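Local coordinates for uncharacterized protein Atu1656/AGR_C_3050 (Agrobacterium tumefaciens, PDB 2OJH), which is of unknown function but belongs to the TolB family and folds as a six-bladed beta-propeller, a scaffold that in TolB relatives serves protein-protein interaction, at residues Y180-F189 with W200-E210; L264-M274 with F286-V294. All blocks are in the same frame, centred on the assembly; numbering follows the deposited sequence. Where two conformers were deposited one is given.

Contact 1 of 2, residues Y180-F189 with W200-E210; sequences YSPDGRWIYF and WRVRVDGSSVE
Arg201 holds CG between its backbone N and carbonyl carbon (chi1 65°) and runs extended from there, which lays its outer half along one face of Trp186. The guanidinium rests almost flat on the indole, planes 8° apart, with Arg201 CZ 3.5 Å from Trp186 CE2: a stack that is also a cation-pi pair. Arg203, bent at chi2 and chi3, comes over the opposite face, and its CD forms a CH-pi contact 3.4 Å from Trp186 CH2. The same bends deliver Arg203 NE to Arg185 O, a 2.9 Å bond that is nearly straight (171°); Val204 N reaches this oxygen from the other side of the carbonyl plane. Arg201 covers the Tyr188 ring with CB, while its NH2 donates to Tyr188 OH at 2.9 Å, a hydroxyl also bonded to Met256 O. On the sheet's other side the Phe189 ring meets Trp200 CB with a face and Val209 CG2 at its edge. Backbone bonds of Ile187 with Val202 and Phe189 with Trp200 pair strands 186-189 and 200-203 as an antiparallel hairpin within one propeller blade. Arg201 NE and NH1 both grip Glu210 OE2, which probably offsets the arginine's charge and helps hold its guanidinium flat on the indole; the like charges of Arg185 and Arg203 probably disfavour their approach, a cost the bond from Arg203 NE to Arg185 O may repay.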
# COMPACT_ATOMS: atom_id res chain seq x y z
N TYR A 180 -4.71 7.49 3.10
CA TYR A 180 -5.76 8.39 3.56
C TYR A 180 -7.03 7.69 4.05
O TYR A 180 -7.42 6.65 3.52
CB TYR A 180 -6.20 9.30 2.43
CG TYR A 180 -5.18 10.30 1.96
CD1 TYR A 180 -4.16 9.92 1.08
CD2 TYR A 180 -5.23 11.62 2.40
CE1 TYR A 180 -3.23 10.87 0.63
CE2 TYR A 180 -4.31 12.55 1.96
CZ TYR A 180 -3.31 12.17 1.08
OH TYR A 180 -2.41 13.13 0.64
N SER A 181 -7.70 8.30 5.03
CA SER A 181 -9.10 7.95 5.29
C SER A 181 -9.94 8.51 4.13
O SER A 181 -9.55 9.53 3.53
CB SER A 181 -9.56 8.53 6.63
OG SER A 181 -9.47 9.94 6.64
N PRO A 182 -11.09 7.88 3.80
CA PRO A 182 -11.90 8.35 2.66
C PRO A 182 -12.54 9.73 2.85
O PRO A 182 -12.90 10.37 1.87
CB PRO A 182 -12.99 7.28 2.52
CG PRO A 182 -13.04 6.58 3.82
CD PRO A 182 -11.68 6.69 4.45
N ASP A 183 -12.67 10.20 4.09
CA ASP A 183 -13.18 11.56 4.32
C ASP A 183 -12.09 12.61 4.11
O ASP A 183 -12.36 13.81 4.07
CB ASP A 183 -13.83 11.70 5.70
CG ASP A 183 -12.82 11.65 6.85
OD1 ASP A 183 -11.58 11.65 6.63
OD2 ASP A 183 -13.31 11.63 8.00
N GLY A 184 -10.86 12.13 3.96
CA GLY A 184 -9.73 12.98 3.63
C GLY A 184 -9.23 13.81 4.79
O GLY A 184 -8.46 14.74 4.58
N ARG A 185 -9.67 13.50 6.00
CA ARG A 185 -9.25 14.24 7.18
C ARG A 185 -7.98 13.66 7.82
O ARG A 185 -7.23 14.37 8.51
CB ARG A 185 -10.38 14.30 8.22
CG ARG A 185 -11.63 15.11 7.78
CD ARG A 185 -12.51 15.59 8.97
NE ARG A 185 -12.51 14.68 10.13
CZ ARG A 185 -12.00 14.97 11.34
NH1 ARG A 185 -12.05 14.07 12.32
NH2 ARG A 185 -11.44 16.16 11.58
N TRP A 186 -7.75 12.37 7.59
CA TRP A 186 -6.65 11.66 8.24
C TRP A 186 -5.79 10.88 7.26
O TRP A 186 -6.26 10.43 6.21
CB TRP A 186 -7.20 10.66 9.27
CG TRP A 186 -7.94 11.26 10.42
CD1 TRP A 186 -9.30 11.42 10.53
CD2 TRP A 186 -7.38 11.75 11.64
NE1 TRP A 186 -9.61 12.00 11.74
CE2 TRP A 186 -8.45 12.21 12.44
CE3 TRP A 186 -6.07 11.86 12.14
CZ2 TRP A 186 -8.26 12.76 13.71
CZ3 TRP A 186 -5.88 12.41 13.41
CH2 TRP A 186 -6.97 12.85 14.18
N ILE A 187 -4.53 10.69 7.65
CA ILE A 187 -3.64 9.74 6.99
C ILE A 187 -3.25 8.72 8.07
O ILE A 187 -2.75 9.12 9.11
CB ILE A 187 -2.39 10.45 6.43
CG1 ILE A 187 -2.76 11.29 5.18
CG2 ILE A 187 -1.27 9.42 6.09
CD1 ILE A 187 -1.76 12.40 4.88
N TYR A 188 -3.51 7.43 7.83
CA TYR A 188 -3.13 6.36 8.76
C TYR A 188 -1.76 5.86 8.30
O TYR A 188 -1.44 5.85 7.09
CB TYR A 188 -4.13 5.19 8.71
CG TYR A 188 -5.46 5.46 9.41
CD1 TYR A 188 -6.37 6.42 8.94
CD2 TYR A 188 -5.80 4.76 10.59
CE1 TYR A 188 -7.59 6.67 9.64
CE2 TYR A 188 -6.99 4.99 11.26
CZ TYR A 188 -7.88 5.94 10.78
OH TYR A 188 -9.04 6.15 11.47
N PHE A 189 -0.93 5.49 9.28
CA PHE A 189 0.45 5.08 9.00
C PHE A 189 0.93 4.24 10.19
O PHE A 189 0.16 4.03 11.15
CB PHE A 189 1.34 6.32 8.75
CG PHE A 189 1.55 7.20 9.98
CD1 PHE A 189 0.59 8.15 10.36
CD2 PHE A 189 2.70 7.06 10.74
CE1 PHE A 189 0.77 8.93 11.49
CE2 PHE A 189 2.90 7.86 11.89
CZ PHE A 189 1.92 8.79 12.27
N TRP A 200 -0.83 4.49 13.72
CA TRP A 200 -1.10 5.85 14.17
C TRP A 200 -1.88 6.55 13.05
O TRP A 200 -1.96 6.04 11.92
CB TRP A 200 0.21 6.60 14.45
CG TRP A 200 0.92 6.17 15.74
CD1 TRP A 200 1.60 4.99 15.95
CD2 TRP A 200 1.04 6.91 16.93
NE1 TRP A 200 2.12 4.96 17.24
CE2 TRP A 200 1.78 6.13 17.86
CE3 TRP A 200 0.57 8.17 17.33
CZ2 TRP A 200 2.06 6.56 19.14
CZ3 TRP A 200 0.85 8.60 18.62
CH2 TRP A 200 1.60 7.81 19.51
N ARG A 201 -2.48 7.69 13.37
CA ARG A 201 -3.02 8.54 12.33
C ARG A 201 -2.69 10.01 12.57
O ARG A 201 -2.65 10.46 13.70
CB ARG A 201 -4.53 8.32 12.16
CG ARG A 201 -5.39 8.70 13.36
CD ARG A 201 -6.86 8.55 13.01
NE ARG A 201 -7.71 9.17 14.02
CZ ARG A 201 -9.04 9.16 14.01
NH1 ARG A 201 -9.70 9.77 14.99
NH2 ARG A 201 -9.71 8.56 13.03
N VAL A 202 -2.43 10.75 11.49
CA VAL A 202 -2.12 12.17 11.57
C VAL A 202 -3.13 12.95 10.72
O VAL A 202 -3.56 12.45 9.68
CB VAL A 202 -0.64 12.47 11.11
CG1 VAL A 202 -0.40 12.09 9.63
CG2 VAL A 202 -0.27 13.94 11.38
N ARG A 203 -3.51 14.15 11.15
CA ARG A 203 -4.41 14.97 10.33
C ARG A 203 -3.70 15.37 9.04
O ARG A 203 -2.48 15.56 9.04
CB ARG A 203 -4.82 16.26 11.07
CG ARG A 203 -5.67 16.06 12.32
CD ARG A 203 -7.04 15.52 12.04
NE ARG A 203 -7.63 16.02 10.80
CZ ARG A 203 -8.21 17.20 10.67
NH1 ARG A 203 -8.71 17.55 9.49
NH2 ARG A 203 -8.29 18.03 11.70
N VAL A 204 -4.44 15.52 7.94
CA VAL A 204 -3.78 15.87 6.68
C VAL A 204 -3.06 17.21 6.78
O VAL A 204 -2.08 17.43 6.08
CB VAL A 204 -4.70 15.81 5.40
CG1 VAL A 204 -5.30 14.42 5.25
CG2 VAL A 204 -5.77 16.84 5.44
N ASP A 205 -3.50 18.08 7.69
CA ASP A 205 -2.81 19.36 7.93
C ASP A 205 -1.65 19.24 8.91
O ASP A 205 -0.98 20.22 9.22
CB ASP A 205 -3.79 20.46 8.37
CG ASP A 205 -4.27 20.30 9.81
OD1 ASP A 205 -3.85 19.34 10.51
OD2 ASP A 205 -5.08 21.14 10.25
N GLY A 206 -1.43 18.04 9.42
CA GLY A 206 -0.28 17.77 10.27
C GLY A 206 -0.45 18.03 11.75
O GLY A 206 0.48 17.80 12.52
N SER A 207 -1.59 18.61 12.11
CA SER A 207 -1.71 19.42 13.33
C SER A 207 -1.94 18.59 14.59
O SER A 207 -1.69 19.05 15.72
CB SER A 207 -2.82 20.46 13.18
OG SER A 207 -4.08 19.82 13.02
N SER A 208 -2.44 17.38 14.38
CA SER A 208 -2.56 16.42 15.45
C SER A 208 -2.26 15.03 14.92
O SER A 208 -2.37 14.76 13.71
CB SER A 208 -3.91 16.48 16.16
OG SER A 208 -4.90 15.72 15.49
N VAL A 209 -1.86 14.16 15.84
CA VAL A 209 -1.48 12.78 15.58
C VAL A 209 -1.96 11.97 16.80
O VAL A 209 -2.02 12.49 17.91
CB VAL A 209 0.06 12.64 15.37
CG1 VAL A 209 0.84 13.03 16.64
CG2 VAL A 209 0.46 11.24 14.88
N GLU A 210 -2.30 10.70 16.59
CA GLU A 210 -2.80 9.84 17.68
C GLU A 210 -2.63 8.34 17.41
O GLU A 210 -2.59 7.91 16.26
CB GLU A 210 -4.26 10.17 18.02
CG GLU A 210 -5.18 10.08 16.85
CD GLU A 210 -6.57 10.63 17.14
OE1 GLU A 210 -6.71 11.70 17.80
OE2 GLU A 210 -7.54 10.01 16.71

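Contact 2 of 2, residues L264-M274 with F286-V294; sequences LFDLFGGQGTM and FAYVRYFPV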
# COMPACT_ATOMS: atom_id res chain seq x y z
N LEU A 264 -8.77 -11.61 10.53
CA LEU A 264 -9.56 -12.14 9.45
C LEU A 264 -9.04 -13.53 9.08
O LEU A 264 -9.82 -14.48 9.00
CB LEU A 264 -9.51 -11.19 8.23
CG LEU A 264 -10.16 -9.84 8.52
CD1 LEU A 264 -10.10 -8.96 7.23
CD2 LEU A 264 -11.60 -9.96 9.03
N PHE A 265 -7.73 -13.67 8.86
CA PHE A 265 -7.15 -15.00 8.61
C PHE A 265 -5.64 -14.96 8.88
O PHE A 265 -5.06 -13.89 8.89
CB PHE A 265 -7.44 -15.46 7.18
CG PHE A 265 -7.24 -14.39 6.14
CD1 PHE A 265 -8.29 -13.56 5.79
CD2 PHE A 265 -6.01 -14.23 5.50
CE1 PHE A 265 -8.12 -12.56 4.82
CE2 PHE A 265 -5.83 -13.24 4.53
CZ PHE A 265 -6.89 -12.40 4.20
N ASP A 266 -5.05 -16.13 9.17
CA ASP A 266 -3.60 -16.32 9.14
C ASP A 266 -3.12 -16.38 7.70
O ASP A 266 -3.88 -16.75 6.80
CB ASP A 266 -3.19 -17.61 9.81
CG ASP A 266 -3.52 -17.63 11.30
OD1 ASP A 266 -3.70 -16.56 11.90
OD2 ASP A 266 -3.59 -18.74 11.86
N LEU A 267 -1.86 -16.06 7.49
CA LEU A 267 -1.32 -16.00 6.14
C LEU A 267 0.20 -16.18 6.15
O LEU A 267 0.89 -15.72 7.08
CB LEU A 267 -1.73 -14.69 5.47
CG LEU A 267 -1.12 -14.35 4.12
CD1 LEU A 267 -2.16 -13.80 3.17
CD2 LEU A 267 0.00 -13.34 4.28
N PHE A 268 0.71 -16.85 5.12
CA PHE A 268 2.14 -16.94 4.93
C PHE A 268 2.50 -15.84 3.94
O PHE A 268 2.01 -15.81 2.79
CB PHE A 268 2.54 -18.31 4.41
CG PHE A 268 4.03 -18.48 4.28
CD1 PHE A 268 4.79 -18.76 5.41
CD2 PHE A 268 4.65 -18.32 3.06
CE1 PHE A 268 6.16 -18.91 5.31
CE2 PHE A 268 6.03 -18.46 2.95
CZ PHE A 268 6.79 -18.75 4.07
N GLY A 269 3.29 -14.88 4.43
CA GLY A 269 3.62 -13.70 3.64
C GLY A 269 4.18 -12.58 4.50
O GLY A 269 5.08 -12.81 5.32
N GLY A 270 3.64 -11.39 4.34
CA GLY A 270 4.18 -10.18 4.95
C GLY A 270 4.51 -9.23 3.83
O GLY A 270 3.60 -8.64 3.24
N GLN A 271 5.79 -9.09 3.52
CA GLN A 271 6.16 -8.18 2.42
C GLN A 271 5.48 -8.69 1.14
O GLN A 271 5.56 -9.88 0.83
CB GLN A 271 7.68 -8.14 2.27
CG GLN A 271 8.17 -7.37 1.01
CD GLN A 271 7.97 -5.88 1.14
OE1 GLN A 271 7.31 -5.41 2.06
NE2 GLN A 271 8.58 -5.11 0.25
N GLY A 272 4.85 -7.78 0.39
CA GLY A 272 4.14 -8.12 -0.85
C GLY A 272 2.65 -8.41 -0.67
O GLY A 272 1.85 -8.22 -1.60
N THR A 273 2.27 -8.87 0.52
CA THR A 273 0.88 -9.24 0.80
C THR A 273 -0.07 -8.07 0.48
O THR A 273 -1.07 -8.24 -0.24
CB THR A 273 0.72 -9.77 2.26
OG1 THR A 273 1.42 -11.01 2.36
CG2 THR A 273 -0.73 -10.01 2.65
N MSE A 274 0.23 -6.87 0.99
CA MSE A 274 -0.65 -5.72 0.76
C MSE A 274 0.08 -4.38 0.95
O MSE A 274 -0.42 -3.51 1.67
CB MSE A 274 -1.93 -5.77 1.64
CG MSE A 274 -1.67 -5.71 3.10
SE MSE A 274 -3.33 -5.71 4.16
CE MSE A 274 -4.06 -7.43 3.48
N PHE A 286 -11.14 -6.65 -0.23
CA PHE A 286 -9.78 -6.20 -0.54
C PHE A 286 -8.96 -7.30 -1.23
O PHE A 286 -9.22 -8.50 -1.01
CB PHE A 286 -9.10 -5.66 0.74
CG PHE A 286 -8.92 -6.70 1.80
CD1 PHE A 286 -7.84 -7.55 1.74
CD2 PHE A 286 -9.83 -6.80 2.87
CE1 PHE A 286 -7.64 -8.53 2.69
CE2 PHE A 286 -9.64 -7.78 3.86
CZ PHE A 286 -8.56 -8.64 3.78
N ALA A 287 -7.97 -6.89 -2.04
CA ALA A 287 -7.05 -7.80 -2.69
C ALA A 287 -5.77 -7.93 -1.84
O ALA A 287 -5.40 -7.00 -1.12
CB ALA A 287 -6.71 -7.29 -4.14
N TYR A 288 -5.14 -9.10 -1.91
CA TYR A 288 -3.91 -9.41 -1.16
C TYR A 288 -3.18 -10.59 -1.84
O TYR A 288 -3.76 -11.27 -2.70
CB TYR A 288 -4.24 -9.71 0.32
CG TYR A 288 -5.05 -10.97 0.50
CD1 TYR A 288 -6.43 -10.98 0.30
CD2 TYR A 288 -4.42 -12.19 0.86
CE1 TYR A 288 -7.18 -12.16 0.44
CE2 TYR A 288 -5.14 -13.37 0.98
CZ TYR A 288 -6.53 -13.34 0.79
OH TYR A 288 -7.24 -14.48 0.89
N VAL A 289 -1.91 -10.81 -1.48
CA VAL A 289 -1.17 -11.95 -2.00
C VAL A 289 -0.78 -12.84 -0.85
O VAL A 289 -0.20 -12.37 0.11
CB VAL A 289 0.12 -11.56 -2.78
CG1 VAL A 289 0.69 -12.78 -3.57
CG2 VAL A 289 -0.16 -10.38 -3.75
N ARG A 290 -1.12 -14.12 -0.97
CA ARG A 290 -0.69 -15.16 -0.06
C ARG A 290 0.49 -15.83 -0.76
O ARG A 290 0.48 -16.00 -1.98
CB ARG A 290 -1.87 -16.14 0.15
CG ARG A 290 -1.56 -17.45 0.88
CD ARG A 290 -2.76 -18.45 0.76
NE ARG A 290 -4.00 -17.80 1.17
CZ ARG A 290 -4.43 -17.73 2.43
NH1 ARG A 290 -3.75 -18.32 3.41
NH2 ARG A 290 -5.57 -17.09 2.70
N TYR A 291 1.50 -16.21 0.00
CA TYR A 291 2.66 -16.86 -0.59
C TYR A 291 2.78 -18.29 -0.14
O TYR A 291 2.10 -18.72 0.79
CB TYR A 291 3.95 -16.07 -0.29
CG TYR A 291 3.90 -14.69 -0.88
CD1 TYR A 291 4.21 -14.49 -2.22
CD2 TYR A 291 3.49 -13.61 -0.11
CE1 TYR A 291 4.13 -13.23 -2.79
CE2 TYR A 291 3.41 -12.33 -0.66
CZ TYR A 291 3.74 -12.16 -1.99
OH TYR A 291 3.67 -10.94 -2.57
N PHE A 292 3.62 -19.05 -0.83
CA PHE A 292 3.92 -20.43 -0.45
C PHE A 292 5.44 -20.52 -0.27
O PHE A 292 6.18 -19.90 -1.04
CB PHE A 292 3.45 -21.39 -1.54
CG PHE A 292 2.01 -21.20 -1.92
CD1 PHE A 292 0.98 -21.67 -1.09
CD2 PHE A 292 1.66 -20.52 -3.08
CE1 PHE A 292 -0.37 -21.46 -1.41
CE2 PHE A 292 0.31 -20.32 -3.41
CZ PHE A 292 -0.69 -20.79 -2.58
N PRO A 293 5.91 -21.25 0.76
CA PRO A 293 7.35 -21.37 0.96
C PRO A 293 8.12 -21.89 -0.27
O PRO A 293 7.60 -22.70 -1.04
CB PRO A 293 7.47 -22.37 2.13
CG PRO A 293 6.12 -22.94 2.34
CD PRO A 293 5.14 -21.93 1.82
N VAL A 294 9.36 -21.41 -0.45
CA VAL A 294 10.18 -21.83 -1.59
C VAL A 294 10.82 -23.19 -1.36
O VAL A 294 11.03 -23.57 -0.20
CB VAL A 294 11.27 -20.80 -1.97
CG1 VAL A 294 10.63 -19.52 -2.42
CG2 VAL A 294 12.24 -20.56 -0.83
O HOH W 1 -0.96 -18.95 3.91
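Phe265 and Tyr288 meet where one blade of the propeller packs on the next: strand 262-267 is the outermost of its sheet, and strand 285-291 pairs with the N-terminal strand 22-28 in the Velcro-like closure of the ring. The rings approach from opposite directions at an oblique tilt, Phe265 CZ lying over the Tyr288 face, 3.6 Å from Tyr288 CZ. Around them Leu264 CD1 touches the edge of the Phe286 ring, Leu267 CD1 packs on Tyr288, and Met274, a selenomethionine, rests its terminal CE against both Phe286 CE1 and Tyr288 CB.

The other compact region is the turn of the chain after residue 268. Here Tyr291, with CG beside its backbone N (chi1 -62°), slides its ring edge-on along the side-chain-less backbone of Gly269 and Gly272; Tyr291 OH comes 3.3 Å from Gly272 C on its way to a hydrogen bond with Phe44 O. Val289 N donates to Thr273 O and Tyr291 N to Phe268 O, the latter at 2.9 Å.

On the solvent side the contact is less enclosed: Pro293 is exposed and Phe268 only partly buried. Pro293 CD lies over one face of the Phe268 ring, 3.8 Å from Phe268 CE2, and a water accepts from both Phe268 N and Arg290 NH1, bridging the two segments, while Arg290 NE makes a salt bridge with Glu25. In the buried turn, by contrast, a hydroxyl works in both directions: Thr273 OG1 donates to Val289 O at 3.1 Å and accepts from Gly270 N at 3.0 Å.

In the fold
From the N terminus, strand 22-28 pairs with 33-40 and, after five four-stranded blades, with 285-291, which completes the ring. Contact 1 closes the hairpin connection 190-199 between neighbouring strands of one of these blades. Contact 2 comes later, closing residues 275-285 and setting the outer strand of the preceding blade against strand 285-291 of the shared one. Contact 1 therefore lies within a blade, contact 2 between the last four-stranded blade and the blade that closes the ring. They follow in series, neither nested nor crossed. The centres of contact 1 and contact 2 are about 26 Å apart, and the two lie on opposite sides of the chain's centre.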